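Local coordinates for geranyltranstransferase (Staphylococcus aureus, PDB 1RTR), which catalyses, as a farnesyl pyrophosphate synthase, the chain-lengthening condensation of isopentenyl pyrophosphate with allylic pyrophosphates that leads to farnesyl pyrophosphate in isoprenoid biosynthesis, at residues L129-L141 and L182-N194. Residues are numbered along the deposited sequence; the frame is centred on the assembly and turned at random.
Sequences LTDEVKIKVLQRL and LTFAVMSAADIAN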
ATOM      1  N   LEU A 129     -12.705  -3.129 -16.305  1.00 61.80           N
ATOM      2  CA  LEU A 129     -13.232  -4.123 -15.378  1.00 60.99           C
ATOM      3  C   LEU A 129     -14.402  -3.567 -14.593  1.00 60.75           C
ATOM      4  O   LEU A 129     -14.446  -2.383 -14.286  1.00 60.73           O
ATOM      5  CB  LEU A 129     -12.147  -4.591 -14.396  1.00 60.85           C
ATOM      6  CG  LEU A 129     -10.679  -4.739 -14.823  1.00 59.89           C
ATOM      7  CD1 LEU A 129      -9.808  -5.010 -13.612  1.00 58.86           C
ATOM      8  CD2 LEU A 129     -10.496  -5.840 -15.866  1.00 59.19           C
ATOM      9  N   THR A 130     -15.347  -4.438 -14.265  1.00 60.87           N
ATOM     10  CA  THR A 130     -16.474  -4.083 -13.405  1.00 60.74           C
ATOM     11  C   THR A 130     -15.960  -3.841 -12.000  1.00 60.84           C
ATOM     12  O   THR A 130     -14.836  -4.230 -11.658  1.00 61.13           O
ATOM     13  CB  THR A 130     -17.539  -5.221 -13.370  1.00 60.91           C
ATOM     14  OG1 THR A 130     -16.982  -6.388 -12.733  1.00 60.49           O
ATOM     15  CG2 THR A 130     -17.911  -5.693 -14.797  1.00 60.22           C
ATOM     16  N   ASP A 131     -16.790  -3.215 -11.176  1.00 60.67           N
ATOM     17  CA  ASP A 131     -16.436  -2.996  -9.785  1.00 60.43           C
ATOM     18  C   ASP A 131     -16.295  -4.322  -9.024  1.00 59.72           C
ATOM     19  O   ASP A 131     -15.426  -4.461  -8.146  1.00 59.77           O
ATOM     20  CB  ASP A 131     -17.426  -2.024  -9.132  1.00 60.67           C
ATOM     21  CG  ASP A 131     -17.285  -0.598  -9.682  1.00 62.61           C
ATOM     22  OD1 ASP A 131     -18.169   0.248  -9.390  1.00 64.32           O
ATOM     23  OD2 ASP A 131     -16.323  -0.237 -10.414  1.00 62.38           O
ATOM     24  N   GLU A 132     -17.121  -5.300  -9.386  1.00 58.65           N
ATOM     25  CA  GLU A 132     -17.038  -6.626  -8.787  1.00 58.01           C
ATOM     26  C   GLU A 132     -15.654  -7.279  -9.033  1.00 56.53           C
ATOM     27  O   GLU A 132     -15.022  -7.767  -8.095  1.00 56.53           O
ATOM     28  CB  GLU A 132     -18.216  -7.507  -9.248  1.00 58.63           C
ATOM     29  CG  GLU A 132     -17.890  -8.979  -9.471  1.00 61.73           C
ATOM     30  CD  GLU A 132     -18.872  -9.910  -8.793  1.00 66.20           C
ATOM     31  OE1 GLU A 132     -19.736 -10.481  -9.501  1.00 66.50           O
ATOM     32  OE2 GLU A 132     -18.772 -10.075  -7.548  1.00 69.18           O
ATOM     33  N   VAL A 133     -15.168  -7.250 -10.270  1.00 54.59           N
ATOM     34  CA  VAL A 133     -13.879  -7.858 -10.582  1.00 52.82           C
ATOM     35  C   VAL A 133     -12.747  -7.037  -9.948  1.00 52.43           C
ATOM     36  O   VAL A 133     -11.749  -7.590  -9.478  1.00 52.34           O
ATOM     37  CB  VAL A 133     -13.684  -8.045 -12.124  1.00 52.52           C
ATOM     38  CG1 VAL A 133     -12.331  -8.610 -12.454  1.00 51.27           C
ATOM     39  CG2 VAL A 133     -14.758  -8.949 -12.697  1.00 51.74           C
ATOM     40  N   LYS A 134     -12.918  -5.717  -9.917  1.00 51.74           N
ATOM     41  CA  LYS A 134     -11.918  -4.823  -9.336  1.00 51.01           C
ATOM     42  C   LYS A 134     -11.671  -5.129  -7.863  1.00 49.97           C
ATOM     43  O   LYS A 134     -10.524  -5.164  -7.415  1.00 49.66           O
ATOM     44  CB  LYS A 134     -12.356  -3.367  -9.482  1.00 51.64           C
ATOM     45  CG  LYS A 134     -12.007  -2.733 -10.808  1.00 52.41           C
ATOM     46  CD  LYS A 134     -12.239  -1.244 -10.731  1.00 54.71           C
ATOM     47  CE  LYS A 134     -13.418  -0.822 -11.572  1.00 55.12           C
ATOM     48  NZ  LYS A 134     -13.108   0.508 -12.104  1.00 56.41           N
ATOM     49  N   ILE A 135     -12.748  -5.349  -7.116  1.00 49.01           N
ATOM     50  CA  ILE A 135     -12.635  -5.736  -5.715  1.00 48.35           C
ATOM     51  C   ILE A 135     -11.854  -7.046  -5.568  1.00 48.06           C
ATOM     52  O   ILE A 135     -10.939  -7.128  -4.760  1.00 48.06           O
ATOM     53  CB  ILE A 135     -14.041  -5.795  -5.040  1.00 48.36           C
ATOM     54  CG1 ILE A 135     -14.641  -4.386  -4.919  1.00 48.14           C
ATOM     55  CG2 ILE A 135     -13.980  -6.435  -3.668  1.00 47.91           C
ATOM     56  CD1 ILE A 135     -13.724  -3.339  -4.276  1.00 46.55           C
ATOM     57  N   LYS A 136     -12.179  -8.040  -6.393  1.00 47.97           N
ATOM     58  CA  LYS A 136     -11.523  -9.344  -6.336  1.00 47.91           C
ATOM     59  C   LYS A 136     -10.016  -9.236  -6.514  1.00 48.29           C
ATOM     60  O   LYS A 136      -9.252  -9.811  -5.721  1.00 48.11           O
ATOM     61  CB  LYS A 136     -12.104 -10.282  -7.379  1.00 47.85           C
ATOM     62  CG  LYS A 136     -13.464 -10.801  -7.022  1.00 48.20           C
ATOM     63  CD  LYS A 136     -13.841 -11.915  -7.970  1.00 51.53           C
ATOM     64  CE  LYS A 136     -15.345 -12.021  -8.127  1.00 52.44           C
ATOM     65  NZ  LYS A 136     -15.662 -13.109  -9.090  1.00 54.38           N
ATOM     66  N   VAL A 137      -9.596  -8.489  -7.544  1.00 48.38           N
ATOM     67  CA  VAL A 137      -8.186  -8.240  -7.803  1.00 48.15           C
ATOM     68  C   VAL A 137      -7.518  -7.509  -6.631  1.00 48.68           C
ATOM     69  O   VAL A 137      -6.446  -7.918  -6.166  1.00 48.64           O
ATOM     70  CB  VAL A 137      -7.978  -7.464  -9.129  1.00 48.00           C
ATOM     71  CG1 VAL A 137      -6.498  -7.195  -9.376  1.00 47.49           C
ATOM     72  CG2 VAL A 137      -8.533  -8.251 -10.287  1.00 47.69           C
ATOM     73  N   LEU A 138      -8.150  -6.432  -6.162  1.00 49.22           N
ATOM     74  CA  LEU A 138      -7.594  -5.618  -5.072  1.00 49.54           C
ATOM     75  C   LEU A 138      -7.440  -6.437  -3.796  1.00 49.62           C
ATOM     76  O   LEU A 138      -6.388  -6.409  -3.156  1.00 49.42           O
ATOM     77  CB  LEU A 138      -8.479  -4.397  -4.792  1.00 49.45           C
ATOM     78  CG  LEU A 138      -8.291  -3.195  -5.708  1.00 50.28           C
ATOM     79  CD1 LEU A 138      -9.573  -2.380  -5.786  1.00 51.09           C
ATOM     80  CD2 LEU A 138      -7.139  -2.311  -5.257  1.00 51.71           C
ATOM     81  N   GLN A 139      -8.496  -7.167  -3.444  1.00 49.86           N
ATOM     82  CA  GLN A 139      -8.486  -8.055  -2.292  1.00 50.56           C
ATOM     83  C   GLN A 139      -7.325  -9.018  -2.381  1.00 50.05           C
ATOM     84  O   GLN A 139      -6.565  -9.174  -1.426  1.00 50.70           O
ATOM     85  CB  GLN A 139      -9.793  -8.841  -2.208  1.00 50.96           C
ATOM     86  CG  GLN A 139     -10.203  -9.175  -0.792  1.00 54.95           C
ATOM     87  CD  GLN A 139     -11.568  -9.831  -0.724  1.00 61.48           C
ATOM     88  OE1 GLN A 139     -11.866 -10.530   0.246  1.00 63.94           O
ATOM     89  NE2 GLN A 139     -12.405  -9.616  -1.754  1.00 63.13           N
ATOM     90  N   ARG A 140      -7.179  -9.642  -3.542  1.00 49.18           N
ATOM     91  CA  ARG A 140      -6.123 -10.611  -3.757  1.00 48.86           C
ATOM     92  C   ARG A 140      -4.735  -9.982  -3.713  1.00 48.69           C
ATOM     93  O   ARG A 140      -3.808 -10.544  -3.118  1.00 49.20           O
ATOM     94  CB  ARG A 140      -6.361 -11.353  -5.067  1.00 48.81           C
ATOM     95  CG  ARG A 140      -5.544 -12.609  -5.224  1.00 49.69           C
ATOM     96  CD  ARG A 140      -5.706 -13.269  -6.577  1.00 51.08           C
ATOM     97  NE  ARG A 140      -7.042 -13.836  -6.754  1.00 54.23           N
ATOM     98  CZ  ARG A 140      -7.433 -14.999  -6.248  1.00 54.49           C
ATOM     99  NH1 ARG A 140      -8.667 -15.426  -6.470  1.00 53.36           N
ATOM    100  NH2 ARG A 140      -6.582 -15.735  -5.530  1.00 53.18           N
ATOM    101  N   LEU A 141      -4.577  -8.816  -4.327  1.00 48.47           N
ATOM    102  CA  LEU A 141      -3.300  -8.112  -4.252  1.00 47.98           C
ATOM    103  C   LEU A 141      -2.917  -7.765  -2.800  1.00 47.56           C
ATOM    104  O   LEU A 141      -1.764  -7.914  -2.407  1.00 47.52           O
ATOM    105  CB  LEU A 141      -3.314  -6.857  -5.138  1.00 47.79           C
ATOM    106  CG  LEU A 141      -1.967  -6.198  -5.465  1.00 47.97           C
ATOM    107  CD1 LEU A 141      -0.913  -7.231  -5.872  1.00 46.75           C
ATOM    108  CD2 LEU A 141      -2.127  -5.131  -6.545  1.00 47.71           C
ATOM    109  N   LEU A 182       3.356 -14.218  -7.702  1.00 47.03           N
ATOM    110  CA  LEU A 182       3.179 -15.122  -8.836  1.00 46.63           C
ATOM    111  C   LEU A 182       1.760 -15.678  -8.868  1.00 45.86           C
ATOM    112  O   LEU A 182       1.102 -15.667  -9.911  1.00 46.15           O
ATOM    113  CB  LEU A 182       4.239 -16.238  -8.862  1.00 46.67           C
ATOM    114  CG  LEU A 182       5.620 -15.728  -9.284  1.00 48.31           C
ATOM    115  CD1 LEU A 182       6.661 -16.802  -9.157  1.00 49.58           C
ATOM    116  CD2 LEU A 182       5.618 -15.175 -10.697  1.00 49.35           C
ATOM    117  N   THR A 183       1.282 -16.132  -7.720  1.00 44.72           N
ATOM    118  CA  THR A 183      -0.072 -16.640  -7.613  1.00 43.87           C
ATOM    119  C   THR A 183      -1.098 -15.540  -7.852  1.00 43.91           C
ATOM    120  O   THR A 183      -2.183 -15.807  -8.390  1.00 44.06           O
ATOM    121  CB  THR A 183      -0.275 -17.306  -6.219  1.00 43.72           C
ATOM    122  OG1 THR A 183       0.597 -18.435  -6.121  1.00 44.25           O
ATOM    123  CG2 THR A 183      -1.661 -17.925  -6.088  1.00 41.62           C
ATOM    124  N   PHE A 184      -0.788 -14.314  -7.428  1.00 43.76           N
ATOM    125  CA  PHE A 184      -1.653 -13.192  -7.761  1.00 44.12           C
ATOM    126  C   PHE A 184      -1.768 -13.040  -9.281  1.00 44.25           C
ATOM    127  O   PHE A 184      -2.870 -12.897  -9.804  1.00 44.30           O
ATOM    128  CB  PHE A 184      -1.157 -11.866  -7.151  1.00 44.95           C
ATOM    129  CG  PHE A 184      -1.904 -10.671  -7.671  1.00 44.03           C
ATOM    130  CD1 PHE A 184      -1.383  -9.913  -8.711  1.00 43.49           C
ATOM    131  CD2 PHE A 184      -3.165 -10.365  -7.171  1.00 42.54           C
ATOM    132  CE1 PHE A 184      -2.098  -8.847  -9.232  1.00 43.91           C
ATOM    133  CE2 PHE A 184      -3.888  -9.311  -7.680  1.00 43.71           C
ATOM    134  CZ  PHE A 184      -3.348  -8.540  -8.715  1.00 44.44           C
ATOM    135  N   ALA A 185      -0.632 -13.077  -9.977  1.00 44.06           N
ATOM    136  CA  ALA A 185      -0.610 -12.931 -11.435  1.00 44.42           C
ATOM    137  C   ALA A 185      -1.573 -13.882 -12.117  1.00 44.81           C
ATOM    138  O   ALA A 185      -2.431 -13.435 -12.889  1.00 45.95           O
ATOM    139  CB  ALA A 185       0.809 -13.089 -12.004  1.00 43.88           C
ATOM    140  N   VAL A 186      -1.489 -15.182 -11.825  1.00 44.68           N
ATOM    141  CA  VAL A 186      -2.362 -16.103 -12.557  1.00 43.92           C
ATOM    142  C   VAL A 186      -3.805 -16.080 -12.076  1.00 44.16           C
ATOM    143  O   VAL A 186      -4.712 -16.221 -12.910  1.00 44.52           O
ATOM    144  CB  VAL A 186      -1.770 -17.562 -12.789  1.00 44.31           C
ATOM    145  CG1 VAL A 186      -0.308 -17.660 -12.389  1.00 42.19           C
ATOM    146  CG2 VAL A 186      -2.652 -18.684 -12.173  1.00 44.78           C
ATOM    147  N   MET A 187      -4.024 -15.867 -10.768  1.00 43.42           N
ATOM    148  CA  MET A 187      -5.374 -15.913 -10.191  1.00 43.04           C
ATOM    149  C   MET A 187      -6.163 -14.626 -10.421  1.00 43.70           C
ATOM    150  O   MET A 187      -7.391 -14.667 -10.600  1.00 44.25           O
ATOM    151  CB  MET A 187      -5.351 -16.260  -8.690  1.00 42.47           C
ATOM    152  CG  MET A 187      -4.803 -17.650  -8.337  1.00 41.64           C
ATOM    153  SD  MET A 187      -5.496 -19.045  -9.312  1.00 36.04           S
ATOM    154  CE  MET A 187      -7.130 -19.135  -8.534  1.00 33.74           C
ATOM    155  N   SER A 188      -5.482 -13.485 -10.410  1.00 44.23           N
ATOM    156  CA  SER A 188      -6.123 -12.240 -10.837  1.00 45.30           C
ATOM    157  C   SER A 188      -6.630 -12.412 -12.279  1.00 45.42           C
ATOM    158  O   SER A 188      -7.764 -12.027 -12.601  1.00 45.23           O
ATOM    159  CB  SER A 188      -5.178 -11.039 -10.713  1.00 45.17           C
ATOM    160  OG  SER A 188      -4.192 -11.058 -11.737  1.00 46.42           O
ATOM    161  N   ALA A 189      -5.813 -13.043 -13.120  1.00 45.87           N
ATOM    162  CA  ALA A 189      -6.227 -13.329 -14.496  1.00 47.01           C
ATOM    163  C   ALA A 189      -7.430 -14.266 -14.514  1.00 47.54           C
ATOM    164  O   ALA A 189      -8.426 -14.023 -15.208  1.00 48.15           O
ATOM    165  CB  ALA A 189      -5.068 -13.890 -15.326  1.00 46.54           C
ATOM    166  N   ALA A 190      -7.363 -15.325 -13.725  1.00 48.12           N
ATOM    167  CA  ALA A 190      -8.466 -16.273 -13.683  1.00 48.36           C
ATOM    168  C   ALA A 190      -9.749 -15.563 -13.298  1.00 48.71           C
ATOM    169  O   ALA A 190     -10.841 -15.919 -13.781  1.00 48.46           O
ATOM    170  CB  ALA A 190      -8.158 -17.378 -12.713  1.00 48.36           C
ATOM    171  N   ASP A 191      -9.608 -14.560 -12.428  1.00 49.44           N
ATOM    172  CA  ASP A 191     -10.739 -13.749 -11.953  1.00 50.41           C
ATOM    173  C   ASP A 191     -11.285 -12.785 -13.015  1.00 50.78           C
ATOM    174  O   ASP A 191     -12.505 -12.620 -13.155  1.00 50.87           O
ATOM    175  CB  ASP A 191     -10.357 -12.996 -10.672  1.00 50.48           C
ATOM    176  CG  ASP A 191     -10.558 -13.836  -9.418  1.00 51.94           C
ATOM    177  OD1 ASP A 191     -11.201 -14.906  -9.515  1.00 53.89           O
ATOM    178  OD2 ASP A 191     -10.108 -13.520  -8.291  1.00 53.45           O
ATOM    179  N   ILE A 192     -10.384 -12.147 -13.764  1.00 51.37           N
ATOM    180  CA  ILE A 192     -10.807 -11.300 -14.867  1.00 51.44           C
ATOM    181  C   ILE A 192     -11.494 -12.154 -15.939  1.00 52.53           C
ATOM    182  O   ILE A 192     -12.530 -11.750 -16.487  1.00 53.06           O
ATOM    183  CB  ILE A 192      -9.624 -10.525 -15.435  1.00 51.33           C
ATOM    184  CG1 ILE A 192      -9.154  -9.477 -14.425  1.00 49.22           C
ATOM    185  CG2 ILE A 192      -9.992  -9.895 -16.788  1.00 50.98           C
ATOM    186  CD1 ILE A 192      -7.675  -9.169 -14.503  1.00 47.04           C
ATOM    187  N   ALA A 193     -10.943 -13.341 -16.209  1.00 53.11           N
ATOM    188  CA  ALA A 193     -11.512 -14.255 -17.204  1.00 53.94           C
ATOM    189  C   ALA A 193     -12.824 -14.882 -16.748  1.00 54.91           C
ATOM    190  O   ALA A 193     -13.600 -15.381 -17.560  1.00 55.20           O
ATOM    191  CB  ALA A 193     -10.515 -15.333 -17.570  1.00 53.72           C
ATOM    192  N   ASN A 194     -13.077 -14.868 -15.443  1.00 56.22           N
ATOM    193  CA  ASN A 194     -14.296 -15.471 -14.907  1.00 57.12           C
ATOM    194  C   ASN A 194     -14.399 -16.971 -15.204  1.00 57.25           C
ATOM    195  O   ASN A 194     -15.476 -17.488 -15.489  1.00 57.05           O
ATOM    196  CB  ASN A 194     -15.531 -14.723 -15.428  1.00 57.16           C
ATOM    197  CG  ASN A 194     -16.801 -15.142 -14.736  1.00 58.42           C
ATOM    198  OD1 ASN A 194     -17.853 -15.255 -15.370  1.00 60.70           O
ATOM    199  ND2 ASN A 194     -16.716 -15.399 -13.431  1.00 58.91           N
TER
HETATM  200  O   HOH W   1     -14.228 -13.812 -11.588  1.00 63.32           O
HETATM  201  O   HOH W   2      -8.247 -11.861  -8.360  1.00 58.62           O
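Arg-140 reaches from helix 131-141 into the hollow between Phe-184, Met-187, Ser-188 and Asp-191 on helix 182-193, a knob-into-hole fit between two nearly antiparallel helices whose axes close to 9.5 Å at an angle of 167°. Along the Arg-140 side chain, CB lies at the edge of the Phe-184 ring, in its plane, and Arg-140 CG continues past that edge, 3.8 Å from Phe-184 CD2. CD rests against Met-187 CB, with the backbone N of Ser-188 also close by. Here the chain bends (chi3 -69°), turning the guanidinium so that one face takes Met-187 CB while its edge meets the carboxylate of Asp-191. Arg-140 NH1 donates to Asp-191 OD2 at 3.0 Å in a fairly straight salt bridge; OD2 lies in the guanidinium plane, but NH1 comes to it from above the carboxylate plane. NE adds a weak bond to the same oxygen, and a water accepts from NE and donates to OD2.

Leu-141 CD1 sits over the centre of the Phe-184 ring in a CH-pi contact, 3.7 Å from the centroid of the Phe-184 ring, and Ser-188 CB, from the same helix as Phe-184, lies over the opposite face, toward the rim. Val-137 CG1 packs against CZ of Phe-184 at 3.5 Å. Further along, Ile-192 CG1 meets Val-133 CG1 at 3.8 Å and also Leu-129 CD2. A second water links Lys-136 NZ to the backbone O of Asp-191.

These are neighbouring helices of the all-helical prenyl synthase fold; the outer side of 131-141, through Ile-135, meets Ile-135 of the second subunit. An apolar row runs along one side of the interface, and the buried carboxylate of Asp-191 with its basic partners along the other. Arg-140 probably offsets its charge; Lys-200 makes a long, weak ion pair with OD1, and Lys-136 NZ, near but not touching, may add to the favourable field.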